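Local coordinates for protein mitochondrial enolase superfamily member 1 (Homo sapiens, PDB 4A35) that dehydrates L-fuconate to 2-keto-3-deoxy-L-fuconate in L-fucose breakdown, using a magnesium ion to stabilise the enediolate intermediate, at residues R90-Q95 / A118-V123; N71-H76 / H113-A118; D283-H288 / L318-L323; P259-W264 / A289-A294. All blocks are in the same frame, centred on the assembly; numbering follows the deposited sequence.

Contact 1 of 4, residues R90-Q95 / A118-V123; sequences RGFYRQ and AVLNAV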
loop_
_atom_site.group_PDB
_atom_site.type_symbol
_atom_site.label_atom_id
_atom_site.label_comp_id
_atom_site.label_asym_id
_atom_site.label_seq_id
_atom_site.Cartn_x
_atom_site.Cartn_y
_atom_site.Cartn_z
ATOM N N ARG A 90 16.125 1.871 15.067
ATOM C CA ARG A 90 16.093 2.306 13.658
ATOM C C ARG A 90 16.545 1.165 12.714
ATOM O O ARG A 90 15.875 0.889 11.722
ATOM C CB ARG A 90 17.013 3.527 13.456
ATOM C CG ARG A 90 17.156 3.915 11.988
ATOM C CD ARG A 90 18.140 5.019 11.843
ATOM N NE ARG A 90 17.706 6.176 12.621
ATOM C CZ ARG A 90 18.501 7.156 13.026
ATOM N NH1 ARG A 90 19.791 7.164 12.683
ATOM N NH2 ARG A 90 18.015 8.153 13.746
ATOM N N GLY A 91 17.673 0.522 13.042
ATOM C CA GLY A 91 18.222 -0.604 12.284
ATOM C C GLY A 91 17.249 -1.761 12.186
ATOM O O GLY A 91 17.021 -2.305 11.095
ATOM N N PHE A 92 16.632 -2.126 13.336
ATOM C CA PHE A 92 15.639 -3.232 13.369
ATOM C C PHE A 92 14.392 -2.870 12.535
ATOM O O PHE A 92 13.890 -3.696 11.739
ATOM C CB PHE A 92 15.257 -3.543 14.816
ATOM C CG PHE A 92 14.310 -4.708 14.941
ATOM C CD1 PHE A 92 14.737 -6.006 14.655
ATOM C CD2 PHE A 92 12.988 -4.509 15.316
ATOM C CE1 PHE A 92 13.883 -7.086 14.822
ATOM C CE2 PHE A 92 12.120 -5.603 15.474
ATOM C CZ PHE A 92 12.574 -6.881 15.207
ATOM N N TYR A 93 13.928 -1.602 12.685
ATOM C CA TYR A 93 12.827 -1.075 11.893
ATOM C C TYR A 93 13.126 -1.215 10.378
ATOM O O TYR A 93 12.300 -1.748 9.618
ATOM C CB TYR A 93 12.574 0.401 12.263
ATOM C CG TYR A 93 11.348 0.958 11.578
ATOM C CD1 TYR A 93 11.430 1.518 10.297
ATOM C CD2 TYR A 93 10.084 0.832 12.161
ATOM C CE1 TYR A 93 10.294 2.011 9.655
ATOM C CE2 TYR A 93 8.937 1.267 11.510
ATOM C CZ TYR A 93 9.044 1.849 10.250
ATOM O OH TYR A 93 7.903 2.259 9.600
ATOM N N ARG A 94 14.348 -0.799 9.945
ATOM C CA ARG A 94 14.757 -0.899 8.539
ATOM C C ARG A 94 14.789 -2.391 8.068
ATOM O O ARG A 94 14.436 -2.676 6.932
ATOM C CB ARG A 94 16.132 -0.220 8.331
ATOM C CG ARG A 94 16.665 -0.235 6.902
ATOM C CD ARG A 94 15.885 0.678 5.951
ATOM N NE ARG A 94 16.001 2.090 6.317
ATOM C CZ ARG A 94 17.036 2.857 5.986
ATOM N NH1 ARG A 94 18.035 2.359 5.262
ATOM N NH2 ARG A 94 17.079 4.122 6.366
ATOM N N GLN A 95 15.209 -3.322 8.921
ATOM C CA GLN A 95 15.263 -4.728 8.490
ATOM C C GLN A 95 13.844 -5.308 8.262
ATOM O O GLN A 95 13.622 -5.997 7.246
ATOM C CB GLN A 95 16.062 -5.595 9.468
ATOM C CG GLN A 95 16.170 -7.045 9.012
ATOM C CD GLN A 95 16.803 -7.323 7.644
ATOM O OE1 GLN A 95 16.161 -7.206 6.538
ATOM N NE2 GLN A 95 17.984 -7.963 7.730
ATOM N N ALA A 118 2.260 -5.161 14.045
ATOM C CA ALA A 118 1.909 -6.160 15.066
ATOM C C ALA A 118 3.163 -6.686 15.795
ATOM O O ALA A 118 3.172 -6.766 17.031
ATOM C CB ALA A 118 1.125 -7.319 14.430
ATOM N N VAL A 119 4.234 -6.968 15.031
ATOM C CA VAL A 119 5.511 -7.465 15.584
ATOM C C VAL A 119 6.151 -6.359 16.429
ATOM O O VAL A 119 6.541 -6.601 17.596
ATOM C CB VAL A 119 6.440 -7.961 14.443
ATOM C CG1 VAL A 119 7.864 -8.194 14.931
ATOM C CG2 VAL A 119 5.867 -9.237 13.784
ATOM N N LEU A 120 6.294 -5.158 15.827
ATOM C CA LEU A 120 6.900 -4.016 16.561
ATOM C C LEU A 120 6.092 -3.645 17.835
ATOM O O LEU A 120 6.716 -3.331 18.879
ATOM C CB LEU A 120 7.033 -2.810 15.621
ATOM C CG LEU A 120 8.183 -2.871 14.598
ATOM C CD1 LEU A 120 8.138 -1.674 13.604
ATOM C CD2 LEU A 120 9.554 -2.871 15.302
ATOM N N ASN A 121 4.729 -3.720 17.800
ATOM C CA ASN A 121 3.893 -3.475 18.978
ATOM C C ASN A 121 4.256 -4.438 20.102
ATOM O O ASN A 121 4.285 -4.023 21.241
ATOM C CB ASN A 121 2.369 -3.560 18.674
ATOM C CG ASN A 121 1.872 -2.342 17.875
ATOM O OD1 ASN A 121 2.532 -1.297 17.834
ATOM N ND2 ASN A 121 0.690 -2.424 17.253
ATOM N N ALA A 122 4.487 -5.754 19.774
ATOM C CA ALA A 122 4.861 -6.751 20.768
ATOM C C ALA A 122 6.266 -6.416 21.377
ATOM O O ALA A 122 6.478 -6.546 22.584
ATOM C CB ALA A 122 4.826 -8.157 20.132
ATOM N N VAL A 123 7.187 -5.880 20.567
ATOM C CA VAL A 123 8.520 -5.531 21.091
ATOM C C VAL A 123 8.421 -4.310 22.045
ATOM O O VAL A 123 9.024 -4.323 23.116
ATOM C CB VAL A 123 9.533 -5.290 19.921
ATOM C CG1 VAL A 123 10.874 -4.782 20.443
ATOM C CG2 VAL A 123 9.748 -6.577 19.094
#
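Tyr93 and Leu120 mark the nearest backbone approach, 8.1 Å from CA to CA, of two helical segments, 90-95 and 118-123, which run nearly antiparallel (156°) with their axes 11.8 Å apart. Side chains must therefore bridge a wide gap, and Leu120 does most of the bridging, sending one methyl to each of two aromatic rings. Its CD2 sits at the rim of Phe92, near the ring plane, 3.8 Å from CE2, the two side chains lying alongside and pointing opposite ways. Its CD1 comes obliquely to Tyr93, 3.5 Å from CD2, the leucine set roughly perpendicular to the tyrosine side chain. In both aromatics, CG opposite the backbone N (chi1 -177° and -174°) helps to bring the ring to Leu120; Phe92 already points that way, Tyr93 comes near only with its ring. One turn on from Leu120, Val123 CG2 adds a looser touch on Phe92 CE2 at 4.4 Å. With an alanine in place of Leu120, both methyls would go, and the rings of Phe92 and Tyr93 would probably lose their main tie to helix 110-131. Ile85 of helix 82-86 also packs on Phe92, and Asn337 of helix 335-348 on Tyr93. The hydroxyl of Tyr93 lies outside the apolar meeting and bonds to Glu108. Across the two segments there is no hydrogen bond, so within the N-terminal domain they are held by shape and burial.

Contact 2 of 4, residues N71-H76 / H113-A118; sequences NALAHH and HLATAA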
loop_
_atom_site.group_PDB
_atom_site.type_symbol
_atom_site.label_atom_id
_atom_site.label_comp_id
_atom_site.label_asym_id
_atom_site.label_seq_id
_atom_site.Cartn_x
_atom_site.Cartn_y
_atom_site.Cartn_z
ATOM N N ASN A 71 4.252 -14.420 10.198
ATOM C CA ASN A 71 5.107 -15.617 10.090
ATOM C C ASN A 71 6.319 -15.375 9.172
ATOM O O ASN A 71 7.415 -15.849 9.502
ATOM C CB ASN A 71 4.282 -16.854 9.645
ATOM C CG ASN A 71 3.395 -17.336 10.789
ATOM O OD1 ASN A 71 3.790 -17.260 11.964
ATOM N ND2 ASN A 71 2.206 -17.869 10.495
ATOM N N ALA A 72 6.151 -14.599 8.059
ATOM C CA ALA A 72 7.260 -14.251 7.152
ATOM C C ALA A 72 8.269 -13.338 7.833
ATOM O O ALA A 72 9.464 -13.398 7.514
ATOM C CB ALA A 72 6.715 -13.594 5.867
ATOM N N LEU A 73 7.811 -12.487 8.762
ATOM C CA LEU A 73 8.734 -11.568 9.432
ATOM C C LEU A 73 9.398 -12.149 10.663
ATOM O O LEU A 73 10.412 -11.607 11.122
ATOM C CB LEU A 73 7.962 -10.301 9.871
ATOM C CG LEU A 73 7.542 -9.355 8.739
ATOM C CD1 LEU A 73 6.426 -8.405 9.208
ATOM C CD2 LEU A 73 8.745 -8.618 8.155
ATOM N N ALA A 74 8.794 -13.202 11.241
ATOM C CA ALA A 74 9.213 -13.785 12.536
ATOM C C ALA A 74 10.729 -14.072 12.668
ATOM O O ALA A 74 11.294 -13.821 13.746
ATOM C CB ALA A 74 8.424 -15.058 12.842
ATOM N N HIS A 75 11.388 -14.582 11.596
ATOM C CA HIS A 75 12.829 -14.930 11.671
ATOM C C HIS A 75 13.722 -13.671 12.032
ATOM O O HIS A 75 14.820 -13.841 12.588
ATOM C CB HIS A 75 13.300 -15.598 10.377
ATOM C CG HIS A 75 13.362 -14.635 9.219
ATOM N ND1 HIS A 75 14.552 -14.035 8.846
ATOM C CD2 HIS A 75 12.376 -14.194 8.400
ATOM C CE1 HIS A 75 14.255 -13.254 7.807
ATOM N NE2 HIS A 75 12.972 -13.328 7.492
ATOM N N HIS A 76 13.235 -12.433 11.728
ATOM C CA HIS A 76 13.950 -11.171 12.066
ATOM C C HIS A 76 13.963 -10.887 13.569
ATOM O O HIS A 76 14.871 -10.199 14.034
ATOM C CB HIS A 76 13.344 -9.927 11.372
ATOM C CG HIS A 76 13.554 -9.865 9.880
ATOM N ND1 HIS A 76 14.828 -9.945 9.315
ATOM C CD2 HIS A 76 12.640 -9.801 8.882
ATOM C CE1 HIS A 76 14.634 -9.885 7.996
ATOM N NE2 HIS A 76 13.341 -9.737 7.702
ATOM N N HIS A 113 2.947 -4.139 6.095
ATOM C CA HIS A 113 3.123 -3.081 7.114
ATOM C C HIS A 113 2.237 -3.332 8.336
ATOM O O HIS A 113 2.665 -3.079 9.482
ATOM C CB HIS A 113 2.903 -1.696 6.526
ATOM C CG HIS A 113 3.828 -0.661 7.107
ATOM N ND1 HIS A 113 5.197 -0.869 7.172
ATOM C CD2 HIS A 113 3.559 0.615 7.487
ATOM C CE1 HIS A 113 5.693 0.227 7.727
ATOM N NE2 HIS A 113 4.748 1.171 7.868
ATOM N N LEU A 114 0.998 -3.825 8.120
ATOM C CA LEU A 114 0.128 -4.225 9.243
ATOM C C LEU A 114 0.825 -5.306 10.090
ATOM O O LEU A 114 0.904 -5.178 11.332
ATOM C CB LEU A 114 -1.202 -4.773 8.693
ATOM C CG LEU A 114 -2.084 -3.727 7.947
ATOM C CD1 LEU A 114 -3.385 -4.359 7.547
ATOM C CD2 LEU A 114 -2.429 -2.518 8.876
ATOM N N ALA A 115 1.433 -6.308 9.413
ATOM C CA ALA A 115 2.167 -7.346 10.096
ATOM C C ALA A 115 3.371 -6.768 10.850
ATOM O O ALA A 115 3.646 -7.166 11.974
ATOM C CB ALA A 115 2.619 -8.424 9.106
ATOM N N THR A 116 4.122 -5.862 10.201
ATOM C CA THR A 116 5.261 -5.193 10.830
ATOM C C THR A 116 4.800 -4.442 12.111
ATOM O O THR A 116 5.470 -4.543 13.180
ATOM C CB THR A 116 5.921 -4.179 9.843
ATOM O OG1 THR A 116 6.439 -4.882 8.707
ATOM C CG2 THR A 116 7.028 -3.363 10.515
ATOM N N ALA A 117 3.627 -3.754 12.039
ATOM C CA ALA A 117 3.121 -3.009 13.202
ATOM C C ALA A 117 2.797 -3.979 14.358
ATOM O O ALA A 117 3.168 -3.691 15.501
ATOM C CB ALA A 117 1.860 -2.179 12.845
ATOM N N ALA A 118 2.260 -5.161 14.045
ATOM C CA ALA A 118 1.909 -6.160 15.066
ATOM C C ALA A 118 3.163 -6.686 15.795
ATOM O O ALA A 118 3.172 -6.766 17.031
ATOM C CB ALA A 118 1.125 -7.319 14.430
#
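Leu73 and Thr116 bring the backbones of segments 71-76 and 113-118 nearest, their CA atoms 7.4 Å apart, where helix 63-73 meets the early turns of helix 110-131. Nearly everything rests on one methyl. Leu73 CD1 lies 3.8 Å from Ala115 CB and 3.6 Å from Thr116 OG1, and it also comes 3.6 Å from Thr116 N, so it rests on the helix backbone as much as on side chains. CG of Leu73 stands opposite its own carbonyl carbon (chi1 -72°), which carries the isobutyl group out toward that surface, where it lies athwart the Thr116 side chain. Both helices belong to the N-terminal domain of the mandelate racemase/muconate lactonizing enzyme family, in which helices pack beside a three-stranded antiparallel sheet; Leu114 and Ala118 rest on Thr56 of strand 52-58. The hydroxyl of Thr116 is turned back into its own helix (chi1 -63°) and bonds to Val112 O, so a buried polar atom is satisfied locally while lying against the leucine methyl. Ala69 and Val70, from the preceding turn of helix 63-73, also press on Ala115, and Leu102 covers Leu73. On the subunit interface, Leu114 touches Ile105 of the second subunit.

Contact 3 of 4, residues D283-H288 / L318-L323; sequences DDILGH and LQAKAL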
loop_
_atom_site.group_PDB
_atom_site.type_symbol
_atom_site.label_atom_id
_atom_site.label_comp_id
_atom_site.label_asym_id
_atom_site.label_seq_id
_atom_site.Cartn_x
_atom_site.Cartn_y
_atom_site.Cartn_z
ATOM N N ASP A 283 -5.065 7.753 -0.245
ATOM C CA ASP A 283 -3.838 8.047 -1.038
ATOM C C ASP A 283 -3.874 9.417 -1.721
ATOM O O ASP A 283 -2.860 9.851 -2.292
ATOM C CB ASP A 283 -3.679 7.010 -2.175
ATOM C CG ASP A 283 -3.491 5.587 -1.712
ATOM O OD1 ASP A 283 -2.662 5.361 -0.800
ATOM O OD2 ASP A 283 -4.124 4.689 -2.301
ATOM N N ASP A 284 -5.055 10.063 -1.759
ATOM C CA ASP A 284 -5.128 11.259 -2.596
ATOM C C ASP A 284 -4.776 12.500 -1.787
ATOM O O ASP A 284 -5.646 13.176 -1.260
ATOM C CB ASP A 284 -6.517 11.367 -3.212
ATOM C CG ASP A 284 -6.553 12.241 -4.463
ATOM O OD1 ASP A 284 -5.514 12.964 -4.748
ATOM O OD2 ASP A 284 -7.577 12.209 -5.150
ATOM N N ILE A 285 -3.493 12.806 -1.745
ATOM C CA ILE A 285 -2.949 13.986 -1.057
ATOM C C ILE A 285 -3.496 15.237 -1.732
ATOM O O ILE A 285 -4.024 16.123 -1.048
ATOM C CB ILE A 285 -1.393 13.973 -1.087
ATOM C CG1 ILE A 285 -0.836 12.760 -0.288
ATOM C CG2 ILE A 285 -0.784 15.299 -0.610
ATOM C CD1 ILE A 285 0.288 12.004 -1.097
ATOM N N LEU A 286 -3.329 15.324 -3.087
ATOM C CA LEU A 286 -3.767 16.503 -3.832
ATOM C C LEU A 286 -5.285 16.673 -3.717
ATOM O O LEU A 286 -5.763 17.830 -3.629
ATOM C CB LEU A 286 -3.337 16.447 -5.305
ATOM C CG LEU A 286 -1.787 16.257 -5.573
ATOM C CD1 LEU A 286 -1.494 16.317 -7.097
ATOM C CD2 LEU A 286 -0.962 17.301 -4.844
ATOM N N GLY A 287 -5.993 15.550 -3.681
ATOM C CA GLY A 287 -7.447 15.553 -3.520
ATOM C C GLY A 287 -7.911 16.137 -2.199
ATOM O O GLY A 287 -8.845 16.961 -2.155
ATOM N N HIS A 288 -7.249 15.727 -1.103
ATOM C CA HIS A 288 -7.561 16.254 0.225
ATOM C C HIS A 288 -7.296 17.758 0.271
ATOM O O HIS A 288 -8.157 18.510 0.780
ATOM C CB HIS A 288 -6.801 15.503 1.332
ATOM C CG HIS A 288 -7.503 14.248 1.756
ATOM N ND1 HIS A 288 -7.375 13.072 1.040
ATOM C CD2 HIS A 288 -8.345 14.033 2.801
ATOM C CE1 HIS A 288 -8.122 12.171 1.682
ATOM N NE2 HIS A 288 -8.716 12.696 2.741
ATOM N N LEU A 318 1.090 17.096 4.874
ATOM C CA LEU A 318 1.558 18.286 5.608
ATOM C C LEU A 318 2.160 19.292 4.585
ATOM O O LEU A 318 1.878 20.476 4.662
ATOM C CB LEU A 318 2.573 17.880 6.679
ATOM C CG LEU A 318 1.943 17.093 7.883
ATOM C CD1 LEU A 318 3.015 16.441 8.724
ATOM C CD2 LEU A 318 1.046 18.023 8.723
ATOM N N GLN A 319 3.000 18.807 3.659
ATOM C CA GLN A 319 3.636 19.661 2.618
ATOM C C GLN A 319 2.600 20.425 1.767
ATOM O O GLN A 319 2.770 21.626 1.538
ATOM C CB GLN A 319 4.527 18.851 1.705
ATOM C CG GLN A 319 5.833 18.483 2.374
ATOM C CD GLN A 319 6.652 17.559 1.508
ATOM O OE1 GLN A 319 6.146 16.585 0.954
ATOM N NE2 GLN A 319 7.922 17.904 1.311
ATOM N N ALA A 320 1.522 19.716 1.346
ATOM C CA ALA A 320 0.479 20.267 0.517
ATOM C C ALA A 320 -0.571 21.040 1.326
ATOM O O ALA A 320 -1.533 21.513 0.708
ATOM C CB ALA A 320 -0.191 19.172 -0.309
ATOM N N LYS A 321 -0.455 21.093 2.689
ATOM C CA LYS A 321 -1.451 21.741 3.571
ATOM C C LYS A 321 -2.855 21.154 3.278
ATOM O O LYS A 321 -3.847 21.866 3.122
ATOM C CB LYS A 321 -1.419 23.291 3.436
ATOM C CG LYS A 321 -0.055 23.871 3.680
ATOM C CD LYS A 321 -0.154 25.387 3.757
ATOM C CE LYS A 321 1.150 25.937 4.239
ATOM N NZ LYS A 321 1.098 27.418 4.305
ATOM N N ALA A 322 -2.908 19.836 3.165
ATOM C CA ALA A 322 -4.079 19.094 2.732
ATOM C C ALA A 322 -5.030 18.793 3.880
ATOM O O ALA A 322 -6.107 18.271 3.627
ATOM C CB ALA A 322 -3.630 17.773 2.077
ATOM N N LEU A 323 -4.632 19.046 5.142
ATOM C CA LEU A 323 -5.516 18.624 6.243
ATOM C C LEU A 323 -5.400 19.607 7.446
ATOM O O LEU A 323 -4.330 20.177 7.689
ATOM C CB LEU A 323 -5.215 17.156 6.669
ATOM C CG LEU A 323 -3.914 16.836 7.482
ATOM C CD1 LEU A 323 -3.744 15.315 7.655
ATOM C CD2 LEU A 323 -2.628 17.452 6.858
#
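Ile285 and Ala320 make one apolar touch, CG2 to CB at 3.9 Å, between segments 283-288 and 318-323. Ala322 is the more deeply engaged of the two alanines: its CB lies 3.6 Å from Ile285 O and 4.0 Å from His288 CB, pressing a methyl on the first turn of helix 285-295. Hydrogen bonds stay within the helix start. Asp284 is its N-cap, OD1 taking Gly287 N (2.8 Å) from above the carboxylate plane. His288 ND1 donates to Asp284 O at 2.9 Å, nearly straight (163°) and in the imidazole plane, while His288 N reaches the same oxygen from the opposite face; Asp284 O thus takes two donors, and the bond from ND1 holds the ring's rotation. Charged contacts face the second subunit, whose Lys315 pairs with Asp284 OD2 and whose Lys109 pairs with Asp283 OD1. On the other segment, Lys321 ends helix 311-319 in a Schellman motif with positive phi, and the chain turns there to present Ala320 and Ala322. The contact joins consecutive helices of the C-terminal barrel: helix 285-295 follows strand 275-277, helix 311-319 follows strand 301-304, and His288 lies on Ile302 and Thr304 of that intervening strand, its side chain about 8 Å from that of the magnesium ligand Glu277.

Contact 4 of 4, residues P259-W264 / A289-A294; sequences PEAVEW and ATISKA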
loop_
_atom_site.group_PDB
_atom_site.type_symbol
_atom_site.label_atom_id
_atom_site.label_comp_id
_atom_site.label_asym_id
_atom_site.label_seq_id
_atom_site.Cartn_x
_atom_site.Cartn_y
_atom_site.Cartn_z
ATOM N N PRO A 259 -14.769 16.436 -6.619
ATOM C CA PRO A 259 -15.880 17.399 -6.742
ATOM C C PRO A 259 -17.108 16.945 -5.938
ATOM O O PRO A 259 -17.751 17.775 -5.286
ATOM C CB PRO A 259 -16.155 17.420 -8.262
ATOM C CG PRO A 259 -14.849 16.986 -8.869
ATOM C CD PRO A 259 -14.373 15.922 -7.949
ATOM N N GLU A 260 -17.396 15.630 -5.949
ATOM C CA GLU A 260 -18.516 15.049 -5.195
ATOM C C GLU A 260 -18.405 15.346 -3.691
ATOM O O GLU A 260 -19.423 15.685 -3.079
ATOM C CB GLU A 260 -18.562 13.537 -5.426
ATOM C CG GLU A 260 -19.608 12.801 -4.614
ATOM C CD GLU A 260 -19.528 11.297 -4.760
ATOM O OE1 GLU A 260 -18.438 10.772 -5.116
ATOM O OE2 GLU A 260 -20.573 10.644 -4.531
ATOM N N ALA A 261 -17.191 15.244 -3.112
ATOM C CA ALA A 261 -16.994 15.527 -1.674
ATOM C C ALA A 261 -17.371 16.981 -1.359
ATOM O O ALA A 261 -18.024 17.254 -0.354
ATOM C CB ALA A 261 -15.558 15.289 -1.272
ATOM N N VAL A 262 -16.985 17.921 -2.243
ATOM C CA VAL A 262 -17.305 19.326 -2.015
ATOM C C VAL A 262 -18.799 19.545 -2.089
ATOM O O VAL A 262 -19.363 20.244 -1.248
ATOM C CB VAL A 262 -16.535 20.256 -3.002
ATOM C CG1 VAL A 262 -16.985 21.723 -2.868
ATOM C CG2 VAL A 262 -15.027 20.117 -2.780
ATOM N N GLU A 263 -19.459 18.927 -3.071
ATOM C CA GLU A 263 -20.900 19.124 -3.232
ATOM C C GLU A 263 -21.722 18.555 -2.036
ATOM O O GLU A 263 -22.634 19.216 -1.507
ATOM C CB GLU A 263 -21.351 18.482 -4.563
ATOM C CG GLU A 263 -22.852 18.600 -4.842
ATOM C CD GLU A 263 -23.471 19.991 -4.842
ATOM O OE1 GLU A 263 -22.737 20.984 -5.059
ATOM O OE2 GLU A 263 -24.705 20.080 -4.651
ATOM N N TRP A 264 -21.413 17.340 -1.657
ATOM C CA TRP A 264 -22.073 16.653 -0.547
ATOM C C TRP A 264 -21.894 17.452 0.767
ATOM O O TRP A 264 -22.868 17.715 1.489
ATOM C CB TRP A 264 -21.489 15.240 -0.434
ATOM C CG TRP A 264 -22.359 14.279 0.304
ATOM C CD1 TRP A 264 -22.673 14.313 1.641
ATOM C CD2 TRP A 264 -22.789 12.998 -0.175
ATOM N NE1 TRP A 264 -23.319 13.162 2.002
ATOM C CE2 TRP A 264 -23.415 12.336 0.908
ATOM C CE3 TRP A 264 -22.767 12.367 -1.438
ATOM C CZ2 TRP A 264 -23.972 11.051 0.783
ATOM C CZ3 TRP A 264 -23.369 11.111 -1.567
ATOM C CH2 TRP A 264 -23.938 10.462 -0.458
ATOM N N ALA A 289 -6.168 18.221 -0.346
ATOM C CA ALA A 289 -5.877 19.654 -0.423
ATOM C C ALA A 289 -6.943 20.393 -1.241
ATOM O O ALA A 289 -7.366 21.471 -0.851
ATOM C CB ALA A 289 -4.480 19.891 -1.016
ATOM N N THR A 290 -7.406 19.820 -2.381
ATOM C CA THR A 290 -8.466 20.473 -3.176
ATOM C C THR A 290 -9.765 20.651 -2.327
ATOM O O THR A 290 -10.380 21.733 -2.352
ATOM C CB THR A 290 -8.721 19.689 -4.492
ATOM O OG1 THR A 290 -7.527 19.707 -5.247
ATOM C CG2 THR A 290 -9.869 20.294 -5.329
ATOM N N ILE A 291 -10.153 19.612 -1.577
ATOM C CA ILE A 291 -11.373 19.628 -0.756
ATOM C C ILE A 291 -11.164 20.613 0.397
ATOM O O ILE A 291 -12.047 21.415 0.669
ATOM C CB ILE A 291 -11.709 18.209 -0.273
ATOM C CG1 ILE A 291 -12.026 17.288 -1.491
ATOM C CG2 ILE A 291 -12.882 18.217 0.767
ATOM C CD1 ILE A 291 -11.899 15.689 -1.220
ATOM N N SER A 292 -9.990 20.577 1.031
ATOM C CA SER A 292 -9.682 21.509 2.120
ATOM C C SER A 292 -9.834 22.977 1.644
ATOM O O SER A 292 -10.522 23.767 2.320
ATOM C CB SER A 292 -8.277 21.261 2.669
ATOM O OG SER A 292 -8.034 22.084 3.809
ATOM N N LYS A 293 -9.238 23.344 0.472
ATOM C CA LYS A 293 -9.338 24.736 0.016
ATOM C C LYS A 293 -10.796 25.137 -0.223
ATOM O O LYS A 293 -11.181 26.264 0.083
ATOM C CB LYS A 293 -8.495 24.968 -1.249
ATOM C CG LYS A 293 -6.998 24.940 -0.927
ATOM C CD LYS A 293 -6.151 25.261 -2.174
ATOM C CE LYS A 293 -4.659 25.070 -1.960
ATOM N NZ LYS A 293 -4.339 23.653 -1.637
ATOM N N ALA A 294 -11.613 24.214 -0.727
ATOM C CA ALA A 294 -13.025 24.501 -1.004
ATOM C C ALA A 294 -13.892 24.615 0.255
ATOM O O ALA A 294 -14.856 25.383 0.226
ATOM C CB ALA A 294 -13.609 23.425 -1.912
#
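In the C-terminal TIM-barrel domain, Ala261 and Val262 of helix 258-268 meet Ile291 and Ala294 of helix 285-295, two successive outer helices that follow the neighbouring parallel strands 247-251 and 275-277. As expected of adjacent helices in a β/α barrel, segments 259-264 and 289-294 run in nearly the same direction, at 27° to each other with axes 9.5 Å apart, and come nearest at Val262 and Ile291, whose CA atoms are 6.1 Å apart. All the contacts across the pair are apolar, and small residues allow the close approach. On the buried side, Ile291 reaches over with its longer branch, CD1 coming to 3.7 Å from Ala261 CB. CG1 there stands opposite the carbonyl carbon (chi1 -63°) and the chain then runs on extended (chi2 160°), which carries CD1 across to the alanine. Inward, Ile291 also packs on Pro279 and on Ile302 of strand 301-304, while Trp256 rests on Ala261, so this side merges with the layer between helices and barrel. The Ile291 side chain is about 10 Å from that of Glu277, a ligand of magnesium. Val262 and Ala294 meet on the more solvent-accessible side of the pair. Val262 straddles the alanine methyl with both its branches, CG2 at 3.7 Å and CG1 at 3.9 Å from Ala294 CB.

In the fold
The four contacts fall into two pairs, one in each domain. Contacts 1 and 2 share helix 110-131 and Ala118; both are buried and without hydrogen bonds across their segments, but contact 1 is wholly apolar, while contact 2 sets a leucine methyl against a threonine as well. They touch where His76 packs on Gln95. Contacts 3 and 4 share helix 285-295 in the barrel, where Ala322 abuts Ala289. Neither has a hydrogen bond across its segments; contact 4 is partly buried, while contact 3 is largely buried and sits beside a capped helix start. Nearness to the dimer interface also separates them: contact 3 carries salt bridges to the second subunit, contacts 2 and 4 only pack there, and contact 1 is not touched by it.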